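Local coordinates for protein D-glycero-beta-D-manno-heptose-1,7-bisphosphate 7-phosphatase (Mesorhizobium loti, PDB 2O2X) that removes the C-7 phosphate from D-glycero-beta-D-manno-heptose 1,7-bisphosphate, a magnesium-dependent step in ADP-heptose biosynthesis, at residues F35-G40 with V77-S82. Numbering follows the deposited sequence.
Sequences FLDRDG and VVTNQS
Leu36 and Val77 pair as neighbours on parallel strands, their CA atoms 4.9 Å apart, and Val78 N donates to Leu36 O at 2.9 Å with an N-H...O angle of 164°. Next to this bridge Phe35 CD1 meets Val78 CG1 at 3.9 Å, obliquely to the ring, on the side packed by helix 141-150. Past Leu36, segment 35-40 leaves the strand, and polar side chains take over. With CG anti to the backbone N (chi1 -173°), the Asp37 carboxylate bends back so that OD1 comes near Thr79 CA, where a salt bridge to Lys137, which also donates to Val78 O, holds it. One water accepts from Asn80 N and donates to Asp37 OD1, while another lies 2.6 Å from Thr79 OG1 and takes the N-H of Asp39. The amide of Gln81 works in two directions: NE2 reaches Thr79 OG1 within its own plane and, at 3.0 Å, Asp39 OD2, nearly along the C-O bond but bent (136° at the hydrogen), with carboxylate and amide planes steeply inclined. That same NE2 sits over one face of the Arg38 guanidinium, whose NH2 binds the syn side of Asp39 OD1 at 2.8 Å in a salt bridge. Replacing Asp39 by alanine would take away the carboxylate, which is likely to leave the Arg38 guanidinium without its charged mate and the Gln81 amide with one bond fewer to fix its rotation. The DXD sequence following one strand and the threonine near the C-terminal end of its parallel neighbour, linked through helix 62-71, are the hallmark of the HAD phosphatase Rossmann-like core, with Asp37 the probable nucleophile, Asp39 the probable proton donor and Thr79 probably stabilising the phosphoryl group.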
loop_
_atom_site.group_PDB
_atom_site.type_symbol
_atom_site.label_atom_id
_atom_site.label_comp_id
_atom_site.label_asym_id
_atom_site.label_seq_id
_atom_site.Cartn_x
_atom_site.Cartn_y
_atom_site.Cartn_z
ATOM N N PHE A 35 -2.620 -2.930 4.400
ATOM C CA PHE A 35 -2.075 -2.591 3.088
ATOM C C PHE A 35 -2.499 -1.177 2.708
ATOM O O PHE A 35 -3.674 -0.844 2.812
ATOM C CB PHE A 35 -2.589 -3.551 2.007
ATOM C CG PHE A 35 -2.039 -4.966 2.109
ATOM C CD1 PHE A 35 -0.785 -5.282 1.584
ATOM C CD2 PHE A 35 -2.770 -5.979 2.724
ATOM C CE1 PHE A 35 -0.276 -6.573 1.655
ATOM C CE2 PHE A 35 -2.249 -7.278 2.783
ATOM C CZ PHE A 35 -1.000 -7.555 2.258
ATOM N N LEU A 36 -1.550 -0.385 2.214
ATOM C CA LEU A 36 -1.805 0.977 1.782
ATOM C C LEU A 36 -1.264 1.193 0.395
ATOM O O LEU A 36 -0.099 0.924 0.115
ATOM C CB LEU A 36 -1.098 1.986 2.702
ATOM C CG LEU A 36 -1.498 1.953 4.189
ATOM C CD1 LEU A 36 -0.660 2.945 4.997
ATOM C CD2 LEU A 36 -2.987 2.229 4.352
ATOM N N ASP A 37 -2.068 1.759 -0.482
ATOM C CA ASP A 37 -1.515 2.368 -1.692
ATOM C C ASP A 37 -0.675 3.600 -1.252
ATOM O O ASP A 37 -0.795 4.073 -0.109
ATOM C CB ASP A 37 -2.666 2.775 -2.629
ATOM C CG ASP A 37 -2.177 3.258 -4.005
ATOM O OD1 ASP A 37 -1.076 2.936 -4.450
ATOM O OD2 ASP A 37 -2.955 3.954 -4.670
ATOM N N ARG A 38 0.196 4.118 -2.132
ATOM C CA ARG A 38 1.032 5.247 -1.787
ATOM C C ARG A 38 0.470 6.561 -2.379
ATOM O O ARG A 38 -0.050 7.394 -1.630
ATOM C CB ARG A 38 2.497 5.008 -2.155
ATOM C CG ARG A 38 3.436 5.877 -1.307
ATOM C CD ARG A 38 4.820 6.023 -1.925
ATOM N NE ARG A 38 4.754 6.908 -3.076
ATOM C CZ ARG A 38 5.685 6.999 -4.018
ATOM N NH1 ARG A 38 6.792 6.268 -3.953
ATOM N NH2 ARG A 38 5.487 7.814 -5.029
ATOM N N ASP A 39 0.568 6.757 -3.689
ATOM C CA ASP A 39 0.173 8.011 -4.318
ATOM C C ASP A 39 -1.344 8.149 -4.303
ATOM O O ASP A 39 -2.048 7.346 -4.934
ATOM C CB ASP A 39 0.699 8.056 -5.753
ATOM C CG ASP A 39 2.219 7.956 -5.834
ATOM O OD1 ASP A 39 2.909 8.764 -5.198
ATOM O OD2 ASP A 39 2.700 7.088 -6.592
ATOM N N GLY A 40 -1.840 9.191 -3.636
ATOM C CA GLY A 40 -3.273 9.375 -3.424
ATOM C C GLY A 40 -3.808 8.883 -2.086
ATOM O O GLY A 40 -4.980 9.125 -1.729
ATOM N N VAL A 77 3.134 -1.127 2.095
ATOM C CA VAL A 77 2.852 -0.221 0.970
ATOM C C VAL A 77 2.861 -1.048 -0.296
ATOM O O VAL A 77 3.822 -1.770 -0.543
ATOM C CB VAL A 77 3.876 0.910 0.891
ATOM C CG1 VAL A 77 3.592 1.803 -0.337
ATOM C CG2 VAL A 77 3.852 1.749 2.183
ATOM N N VAL A 78 1.810 -0.956 -1.093
ATOM C CA VAL A 78 1.703 -1.703 -2.371
ATOM C C VAL A 78 1.338 -0.676 -3.443
ATOM O O VAL A 78 0.262 -0.081 -3.423
ATOM C CB VAL A 78 0.686 -2.879 -2.335
ATOM C CG1 VAL A 78 1.244 -4.003 -1.517
ATOM C CG2 VAL A 78 -0.686 -2.440 -1.787
ATOM N N THR A 79 2.264 -0.412 -4.355
ATOM C CA THR A 79 2.123 0.752 -5.257
ATOM C C THR A 79 2.449 0.361 -6.693
ATOM O O THR A 79 3.481 -0.253 -6.951
ATOM C CB THR A 79 2.997 1.955 -4.795
ATOM O OG1 THR A 79 2.925 3.032 -5.734
ATOM C CG2 THR A 79 4.449 1.606 -4.615
ATOM N N ASN A 80 1.583 0.748 -7.627
ATOM C CA ASN A 80 1.888 0.678 -9.046
ATOM C C ASN A 80 2.639 1.965 -9.414
ATOM O O ASN A 80 2.235 3.076 -9.083
ATOM C CB ASN A 80 0.639 0.638 -9.931
ATOM C CG ASN A 80 -0.170 -0.684 -9.868
ATOM O OD1 ASN A 80 0.284 -1.710 -9.352
ATOM N ND2 ASN A 80 -1.380 -0.659 -10.460
ATOM N N GLN A 81 3.758 1.800 -10.104
ATOM C CA GLN A 81 4.600 2.880 -10.582
ATOM C C GLN A 81 4.756 2.792 -12.093
ATOM O O GLN A 81 5.872 2.586 -12.626
ATOM C CB GLN A 81 5.946 2.827 -9.845
ATOM C CG GLN A 81 5.830 3.105 -8.340
ATOM C CD GLN A 81 5.602 4.564 -8.032
ATOM O OE1 GLN A 81 6.254 5.447 -8.615
ATOM N NE2 GLN A 81 4.689 4.843 -7.103
ATOM N N SER A 82 3.649 2.965 -12.807
ATOM C CA SER A 82 3.648 2.803 -14.266
ATOM C C SER A 82 4.520 3.814 -14.972
ATOM O O SER A 82 4.934 3.566 -16.102
ATOM C CB SER A 82 2.232 2.906 -14.819
ATOM O OG SER A 82 1.752 4.237 -14.730
HETATM O O HOH W 1 -1.007 2.227 -7.367
HETATM O O HOH W 2 0.768 4.514 -5.492
HETATM O O HOH W 3 7.560 7.257 -7.078
HETATM O O HOH W 4 1.162 5.344 -8.031
#